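Local coordinates for protein glutamine cyclotransferase (Xanthomonas campestris, PDB 3MBR) that probably converts N-terminal glutamine of peptides and proteins into pyroglutamate, as a glutaminyl cyclase, and binds a calcium ion inside its beta-propeller, at residues Thr23-Tyr28 with Asn207-Asp212; Leu117-Asp121 with Glu154-Val158. The protein carries 1 engineered substitution. All coordinates share one frame; numbering follows the deposited sequence.

Contact 1: Thr23-Tyr28 with Asn207-Asp212. With CA (calcium ion), chain B.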
ATOM      1  N   THR A  23      -6.492  -2.302   7.799  1.00 16.57           N
ATOM      2  CA  THR A  23      -5.899  -2.115   6.463  1.00 15.52           C
ATOM      3  C   THR A  23      -4.498  -2.706   6.363  1.00 16.04           C
ATOM      4  O   THR A  23      -3.640  -2.409   7.176  1.00 16.83           O
ATOM      5  CB  THR A  23      -5.790  -0.612   6.195  1.00 17.03           C
ATOM      6  OG1 THR A  23      -7.081  -0.029   6.489  1.00 18.44           O
ATOM      7  CG2 THR A  23      -5.370  -0.339   4.788  1.00 17.46           C
ATOM      8  N   GLU A  24      -4.292  -3.495   5.300  1.00 16.15           N
ATOM      9  CA  GLU A  24      -2.973  -4.041   4.974  1.00 17.32           C
ATOM     10  C   GLU A  24      -2.522  -3.622   3.625  1.00 17.75           C
ATOM     11  O   GLU A  24      -1.414  -3.990   3.210  1.00 23.84           O
ATOM     12  CB  GLU A  24      -3.013  -5.575   5.089  1.00 20.66           C
ATOM     13  CG  GLU A  24      -3.097  -6.080   6.520  1.00 24.06           C
ATOM     14  CD  GLU A  24      -1.907  -5.827   7.521  1.00 30.36           C
ATOM     15  OE1 GLU A  24      -0.915  -5.305   7.215  1.00 35.47           O
ATOM     16  OE2 GLU A  24      -2.040  -6.222   8.738  1.00 40.60           O
ATOM     17  N   GLY A  25      -3.316  -2.888   2.857  1.00 17.55           N
ATOM     18  CA  GLY A  25      -2.918  -2.420   1.512  1.00 16.31           C
ATOM     19  C   GLY A  25      -4.119  -1.813   0.848  1.00 16.17           C
ATOM     20  O   GLY A  25      -5.295  -2.111   1.250  1.00 16.37           O
ATOM     21  N   LEU A  26      -3.891  -0.954  -0.131  1.00 16.08           N
ATOM     22  CA  LEU A  26      -5.023  -0.242  -0.750  1.00 15.38           C
ATOM     23  C   LEU A  26      -4.656   0.129  -2.179  1.00 15.26           C
ATOM     24  O   LEU A  26      -3.481   0.478  -2.454  1.00 17.38           O
ATOM     25  CB  LEU A  26      -5.239   1.079   0.055  1.00 15.78           C
ATOM     26  CG  LEU A  26      -6.519   1.881  -0.232  1.00 15.06           C
ATOM     27  CD1 LEU A  26      -7.736   1.248   0.384  1.00 18.07           C
ATOM     28  CD2 LEU A  26      -6.314   3.316   0.330  1.00 17.28           C
ATOM     29  N   PHE A  27      -5.647   0.055  -3.079  1.00 15.88           N
ATOM     30  CA  PHE A  27      -5.422   0.648  -4.422  1.00 16.26           C
ATOM     31  C   PHE A  27      -6.715   1.174  -4.945  1.00 16.25           C
ATOM     32  O   PHE A  27      -7.801   0.879  -4.335  1.00 17.85           O
ATOM     33  CB  PHE A  27      -4.717  -0.297  -5.395  1.00 16.44           C
ATOM     34  CG  PHE A  27      -5.502  -1.519  -5.779  1.00 17.53           C
ATOM     35  CD1 PHE A  27      -6.495  -1.446  -6.764  1.00 17.65           C
ATOM     36  CD2 PHE A  27      -5.213  -2.778  -5.212  1.00 17.58           C
ATOM     37  CE1 PHE A  27      -7.231  -2.623  -7.191  1.00 18.84           C
ATOM     38  CE2 PHE A  27      -5.968  -3.938  -5.640  1.00 19.50           C
ATOM     39  CZ  PHE A  27      -6.942  -3.848  -6.632  1.00 18.98           C
ATOM     40  N   TYR A  28      -6.718   1.918  -6.004  1.00 16.85           N
ATOM     41  CA  TYR A  28      -7.931   2.485  -6.552  1.00 16.46           C
ATOM     42  C   TYR A  28      -8.028   1.989  -7.997  1.00 17.97           C
ATOM     43  O   TYR A  28      -7.045   1.954  -8.775  1.00 21.36           O
ATOM     44  CB  TYR A  28      -7.785   4.009  -6.575  1.00 19.16           C
ATOM     45  CG  TYR A  28      -8.896   4.749  -7.273  1.00 20.73           C
ATOM     46  CD1 TYR A  28      -8.897   4.875  -8.646  1.00 22.77           C
ATOM     47  CD2 TYR A  28      -9.952   5.241  -6.576  1.00 22.08           C
ATOM     48  CE1 TYR A  28      -9.895   5.549  -9.346  1.00 26.22           C
ATOM     49  CE2 TYR A  28     -10.984   5.952  -7.261  1.00 25.70           C
ATOM     50  CZ  TYR A  28     -10.911   6.065  -8.640  1.00 25.57           C
ATOM     51  OH  TYR A  28     -11.897   6.785  -9.321  1.00 31.62           O
ATOM     52  N   ASN A 207      -1.653   2.608   6.499  1.00 17.15           N
ATOM     53  CA  ASN A 207      -1.331   1.329   5.877  1.00 16.41           C
ATOM     54  C   ASN A 207      -1.959   1.219   4.512  1.00 15.73           C
ATOM     55  O   ASN A 207      -1.934   0.145   3.901  1.00 18.28           O
ATOM     56  CB  ASN A 207      -1.742   0.164   6.779  1.00 17.84           C
ATOM     57  CG  ASN A 207      -0.820  -0.954   6.707  1.00 20.36           C
ATOM     58  OD1 ASN A 207      -0.528  -1.478   7.784  1.00 29.31           O
ATOM     59  ND2 ASN A 207      -0.492  -1.438   5.532  1.00 27.51           N
ATOM     60  N   GLY A 208      -2.544   2.294   3.973  1.00 15.71           N
ATOM     61  CA  GLY A 208      -3.185   2.215   2.656  1.00 16.08           C
ATOM     62  C   GLY A 208      -2.856   3.500   1.919  1.00 15.30           C
ATOM     63  O   GLY A 208      -3.159   4.589   2.482  1.00 16.19           O
ATOM     64  N   ILE A 209      -2.249   3.410   0.764  1.00 14.69           N
ATOM     65  CA  ILE A 209      -1.971   4.569  -0.074  1.00 15.29           C
ATOM     66  C   ILE A 209      -2.501   4.200  -1.456  1.00 14.53           C
ATOM     67  O   ILE A 209      -2.011   3.194  -2.020  1.00 16.18           O
ATOM     68  CB  ILE A 209      -0.462   4.915  -0.159  1.00 15.60           C
ATOM     69  CG1 ILE A 209       0.107   5.157   1.258  1.00 16.84           C
ATOM     70  CG2 ILE A 209      -0.333   6.141  -1.059  1.00 16.99           C
ATOM     71  CD1 ILE A 209       1.646   5.169   1.257  1.00 19.45           C
ATOM     72  N   ALA A 210      -3.448   4.943  -1.999  1.00 14.95           N
ATOM     73  CA  ALA A 210      -4.023   4.584  -3.287  1.00 14.71           C
ATOM     74  C   ALA A 210      -4.040   5.801  -4.252  1.00 15.86           C
ATOM     75  O   ALA A 210      -4.489   6.862  -3.840  1.00 19.19           O
ATOM     76  CB  ALA A 210      -5.435   4.035  -3.154  1.00 16.60           C
ATOM     77  N   PHE A 211      -3.659   5.636  -5.482  1.00 16.23           N
ATOM     78  CA  PHE A 211      -3.634   6.722  -6.408  1.00 17.45           C
ATOM     79  C   PHE A 211      -4.618   6.465  -7.551  1.00 18.03           C
ATOM     80  O   PHE A 211      -4.640   5.355  -8.168  1.00 18.66           O
ATOM     81  CB  PHE A 211      -2.210   6.864  -6.971  1.00 18.41           C
ATOM     82  CG  PHE A 211      -2.074   8.021  -7.880  1.00 18.73           C
ATOM     83  CD1 PHE A 211      -2.361   9.305  -7.455  1.00 20.61           C
ATOM     84  CD2 PHE A 211      -1.614   7.835  -9.188  1.00 22.61           C
ATOM     85  CE1 PHE A 211      -2.204  10.419  -8.298  1.00 22.99           C
ATOM     86  CE2 PHE A 211      -1.401   8.971 -10.042  1.00 23.19           C
ATOM     87  CZ  PHE A 211      -1.725  10.223  -9.598  1.00 23.33           C
ATOM     88  N   ASP A 212      -5.498   7.439  -7.780  1.00 18.30           N
ATOM     89  CA  ASP A 212      -6.417   7.451  -8.932  1.00 20.10           C
ATOM     90  C   ASP A 212      -5.693   8.228 -10.016  1.00 22.13           C
ATOM     91  O   ASP A 212      -5.654   9.457  -9.951  1.00 21.35           O
ATOM     92  CB  ASP A 212      -7.691   8.170  -8.474  1.00 19.22           C
ATOM     93  CG  ASP A 212      -8.607   8.568  -9.629  1.00 21.36           C
ATOM     94  OD1 ASP A 212      -9.640   9.216  -9.321  1.00 22.21           O
ATOM     95  OD2 ASP A 212      -8.334   8.257 -10.809  1.00 23.18           O
TER
HETATM   96 CA    CA B 300      -1.254   1.039  -2.429  1.00 20.79          CA
HETATM   97  O   HOH W   1      -4.197   2.735  -7.192  1.00 16.11           O
HETATM   98  O   HOH W   2      -5.737   4.116 -10.946  1.00 36.20           O
HETATM   99  O   HOH W   3      -1.008  -1.127  -3.494  1.00 18.99           O
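Two backbone carbonyls that would normally repel each other, Leu26 O and Ile209 O, come within 3.1 Å because both bind the same calcium ion. Leu26 O and Ile209 O each lie 2.3 Å from the metal. The strands run nearly parallel, 15° apart, but their backbones do not zip together as in a sheet; metal and water bridge them instead. Beyond the calcium, a water accepts from Tyr28 N at 2.9 Å and lies 2.8 Å from Phe211 O, one of the acceptors that compete for its protons. The arrangement belongs to a five-bladed beta-propeller: each segment lies on the edge strand of its blade nearest the central axis, so the first and last blades meet here. Side chains fill the seam. Leu26 lays CB 3.5 Å from Gly208 CA, where a classic beta bulge places Asn207 and Gly208 together opposite Thr221, and its CD2 reaches the methyl of Ala210, CB, at 3.7 Å. That methyl also rests against the Phe27 backbone. At the far end Tyr28 and Asp212 lie side by side: with CG anti to the backbone N in both (chi1 173° and 166°) and the strands running alike, ring and carboxylate point the same way, their planes nearly parallel. Asp212 CB sits over the Tyr28 ring, 3.6 Å from its centroid, in a CH-pi contact, while Asp212 OD1 forms a salt bridge with Arg217.

Contact 2: Leu117-Asp121 with Glu154-Val158. With CA (calcium ion), chain B.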
ATOM      1  N   LEU A 117       5.509  -5.305 -11.234  1.00 23.67           N
ATOM      2  CA  LEU A 117       5.053  -5.101  -9.859  1.00 21.86           C
ATOM      3  C   LEU A 117       6.254  -4.766  -9.018  1.00 22.61           C
ATOM      4  O   LEU A 117       7.392  -5.111  -9.383  1.00 25.57           O
ATOM      5  CB  LEU A 117       4.457  -6.431  -9.285  1.00 22.39           C
ATOM      6  CG  LEU A 117       3.440  -7.125 -10.155  1.00 25.17           C
ATOM      7  CD1 LEU A 117       2.958  -8.331  -9.372  1.00 25.62           C
ATOM      8  CD2 LEU A 117       2.295  -6.240 -10.608  1.00 24.86           C
ATOM      9  N   TYR A 118       6.021  -4.073  -7.912  1.00 21.10           N
ATOM     10  CA  TYR A 118       7.052  -3.692  -6.915  1.00 22.50           C
ATOM     11  C   TYR A 118       6.597  -4.205  -5.577  1.00 20.74           C
ATOM     12  O   TYR A 118       5.478  -3.995  -5.185  1.00 21.09           O
ATOM     13  CB  TYR A 118       7.234  -2.147  -6.910  1.00 23.11           C
ATOM     14  CG  TYR A 118       7.712  -1.647  -8.233  1.00 22.17           C
ATOM     15  CD1 TYR A 118       6.803  -1.328  -9.243  1.00 24.65           C
ATOM     16  CD2 TYR A 118       9.053  -1.493  -8.464  1.00 26.92           C
ATOM     17  CE1 TYR A 118       7.255  -0.917 -10.538  1.00 27.43           C
ATOM     18  CE2 TYR A 118       9.516  -1.042  -9.680  1.00 28.58           C
ATOM     19  CZ  TYR A 118       8.615  -0.749 -10.730  1.00 29.57           C
ATOM     20  OH  TYR A 118       9.091  -0.271 -11.971  1.00 33.11           O
ATOM     21  N   MET A 119       7.459  -4.979  -4.934  1.00 21.98           N
ATOM     22  CA  MET A 119       7.104  -5.634  -3.665  1.00 20.97           C
ATOM     23  C   MET A 119       8.074  -5.191  -2.534  1.00 22.87           C
ATOM     24  O   MET A 119       9.298  -5.244  -2.640  1.00 24.59           O
ATOM     25  CB  MET A 119       7.304  -7.168  -3.868  1.00 22.77           C
ATOM     26  CG  MET A 119       7.069  -7.936  -2.659  1.00 23.68           C
ATOM     27  SD  MET A 119       7.147  -9.734  -2.919  1.00 30.86           S
ATOM     28  CE  MET A 119       7.384 -10.418  -1.239  1.00 32.35           C
ATOM     29  N   SER A 120       7.469  -4.813  -1.423  1.00 22.18           N
ATOM     30  CA  SER A 120       8.177  -4.608  -0.123  1.00 23.54           C
ATOM     31  C   SER A 120       8.129  -5.931   0.707  1.00 26.45           C
ATOM     32  O   SER A 120       7.070  -6.553   0.824  1.00 25.77           O
ATOM     33  CB  SER A 120       7.476  -3.506   0.707  1.00 25.23           C
ATOM     34  OG  SER A 120       8.074  -3.570   2.067  1.00 28.16           O
ATOM     35  N   ASP A 121       9.210  -6.281   1.435  1.00 29.82           N
ATOM     36  CA  ASP A 121       9.279  -7.512   2.256  1.00 32.38           C
ATOM     37  C   ASP A 121       9.767  -7.132   3.672  1.00 32.94           C
ATOM     38  O   ASP A 121      10.244  -7.974   4.458  1.00 36.31           O
ATOM     39  CB  ASP A 121      10.177  -8.545   1.574  1.00 33.03           C
ATOM     40  CG  ASP A 121      11.623  -8.045   1.426  1.00 37.50           C
ATOM     41  OD1 ASP A 121      11.968  -6.922   1.859  1.00 36.13           O
ATOM     42  OD2 ASP A 121      12.421  -8.790   0.914  1.00 41.88           O
ATOM     43  N   GLU A 154       3.601  -0.058   3.171  1.00 17.89           N
ATOM     44  CA  GLU A 154       2.654   0.120   2.050  1.00 16.14           C
ATOM     45  C   GLU A 154       3.327   0.855   0.933  1.00 16.59           C
ATOM     46  O   GLU A 154       4.179   1.740   1.188  1.00 17.82           O
ATOM     47  CB  GLU A 154       1.433   0.924   2.583  1.00 17.89           C
ATOM     48  CG  GLU A 154       0.403   1.416   1.536  1.00 16.76           C
ATOM     49  CD  GLU A 154      -0.335   0.376   0.676  1.00 16.32           C
ATOM     50  OE1 GLU A 154      -1.356   0.737   0.043  1.00 17.00           O
ATOM     51  OE2 GLU A 154       0.206  -0.770   0.532  1.00 19.59           O
ATOM     52  N   LEU A 155       2.947   0.509  -0.307  1.00 16.09           N
ATOM     53  CA  LEU A 155       3.525   1.148  -1.508  1.00 16.40           C
ATOM     54  C   LEU A 155       2.430   1.673  -2.409  1.00 16.13           C
ATOM     55  O   LEU A 155       1.267   1.132  -2.400  1.00 16.47           O
ATOM     56  CB  LEU A 155       4.249   0.066  -2.342  1.00 17.63           C
ATOM     57  CG  LEU A 155       5.495  -0.567  -1.656  1.00 18.37           C
ATOM     58  CD1 LEU A 155       6.102  -1.623  -2.600  1.00 20.37           C
ATOM     59  CD2 LEU A 155       6.535   0.434  -1.254  1.00 20.08           C
ATOM     60  N   GLU A 156       2.788   2.659  -3.237  1.00 16.01           N
ATOM     61  CA  GLU A 156       1.870   3.051  -4.290  1.00 15.64           C
ATOM     62  C   GLU A 156       2.713   3.734  -5.372  1.00 16.52           C
ATOM     63  O   GLU A 156       3.514   4.645  -5.058  1.00 18.00           O
ATOM     64  CB  GLU A 156       0.832   4.026  -3.750  1.00 16.94           C
ATOM     65  CG  GLU A 156      -0.261   4.367  -4.794  1.00 16.63           C
ATOM     66  CD  GLU A 156      -1.107   3.182  -5.211  1.00 17.80           C
ATOM     67  OE1 GLU A 156      -1.956   3.429  -6.103  1.00 19.86           O
ATOM     68  OE2 GLU A 156      -1.022   2.072  -4.626  1.00 18.64           O
ATOM     69  N   TRP A 157       2.503   3.390  -6.622  1.00 17.04           N
ATOM     70  CA  TRP A 157       3.170   4.024  -7.735  1.00 17.77           C
ATOM     71  C   TRP A 157       2.455   5.274  -8.129  1.00 19.14           C
ATOM     72  O   TRP A 157       1.232   5.213  -8.389  1.00 20.92           O
ATOM     73  CB  TRP A 157       3.202   3.082  -8.952  1.00 18.92           C
ATOM     74  CG  TRP A 157       4.142   3.555 -10.001  1.00 21.29           C
ATOM     75  CD1 TRP A 157       3.838   4.326 -11.080  1.00 24.57           C
ATOM     76  CD2 TRP A 157       5.532   3.309 -10.037  1.00 24.23           C
ATOM     77  NE1 TRP A 157       5.001   4.565 -11.844  1.00 27.01           N
ATOM     78  CE2 TRP A 157       6.045   3.956 -11.214  1.00 24.83           C
ATOM     79  CE3 TRP A 157       6.404   2.594  -9.226  1.00 25.31           C
ATOM     80  CZ2 TRP A 157       7.381   3.843 -11.610  1.00 28.61           C
ATOM     81  CZ3 TRP A 157       7.788   2.507  -9.637  1.00 27.46           C
ATOM     82  CH2 TRP A 157       8.219   3.138 -10.800  1.00 29.58           C
ATOM     83  N   VAL A 158       3.142   6.424  -8.178  1.00 19.81           N
ATOM     84  CA  VAL A 158       2.447   7.722  -8.486  1.00 21.36           C
ATOM     85  C   VAL A 158       3.347   8.490  -9.421  1.00 25.58           C
ATOM     86  O   VAL A 158       4.431   8.911  -9.042  1.00 24.70           O
ATOM     87  CB  VAL A 158       2.257   8.514  -7.188  1.00 21.00           C
ATOM     88  CG1 VAL A 158       1.535   9.842  -7.490  1.00 22.36           C
ATOM     89  CG2 VAL A 158       1.433   7.745  -6.150  1.00 20.30           C
TER
HETATM   90 CA    CA B 300      -1.254   1.039  -2.429  1.00 20.79          CA
HETATM   91  O   HOH W   3      -1.008  -1.127  -3.494  1.00 18.99           O
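Trp157 lays the outer corner of its six-membered ring over one face of Tyr118: CZ3 stands 3.5 Å above the phenol plane, displaced toward the rim near Tyr118 CE1 and CZ. This is an offset stack, with the phenol and six-membered ring centroids 4.7 Å apart and the planes tilted by 20°. Beyond the overlap, Tyr118 OH hydrogen-bonds to Asp113, a residue that Trp157 also touches, and the indole packs on Leu162 and Pro177 of its own blade. Trp157 CG is anti to the backbone N (chi1 -167°), which carries the indole across to the tyrosine. The strands belong to neighbouring propeller blades, 117-120 being second in its sheet and 152-158 the innermost of the next; their axes stay 7.6 Å apart at closest, and the side chains of 154-158 reach across. Next to the aromatic pair Leu155 rests CD1 on the backbone, 3.6 Å from Tyr118 O and close to Ser120 N; Ser120 OG is hydrogen-bonded to Leu152 O. Glu154 and Glu156 turn from this interface to the calcium ion, Glu154 through OE1 at 2.5 Å and Glu156 through OE2 at 2.4 Å, and Leu155 adds its carbonyl O at 2.5 Å. Both glutamate chains bend at chi2, near +60°, to reach the metal. The second oxygen of Glu154, OE2, takes a weak hydrogen bond from Leu155 N at 3.1 Å.

Overall arrangement
From the N terminus, strand 9-16 first joins the last blade's sheet as its outer edge, and the chain then enters the first blade at 23-28. It runs on through the second and third blades, passing 117-121, and contact 2 closes a short loop when 154-158 opens the fourth. The longer loop ends at 207-212, where contact 1 brings the last blade against the first; contact 2 thus lies wholly within its span. The two meet at the calcium ion, which takes ligands from three blades and a shared water. Probable hydrogen bonds from Ile209 N to Glu154 OE1 and from Phe211 N to Glu156 OE1 join the fourth blade to the last.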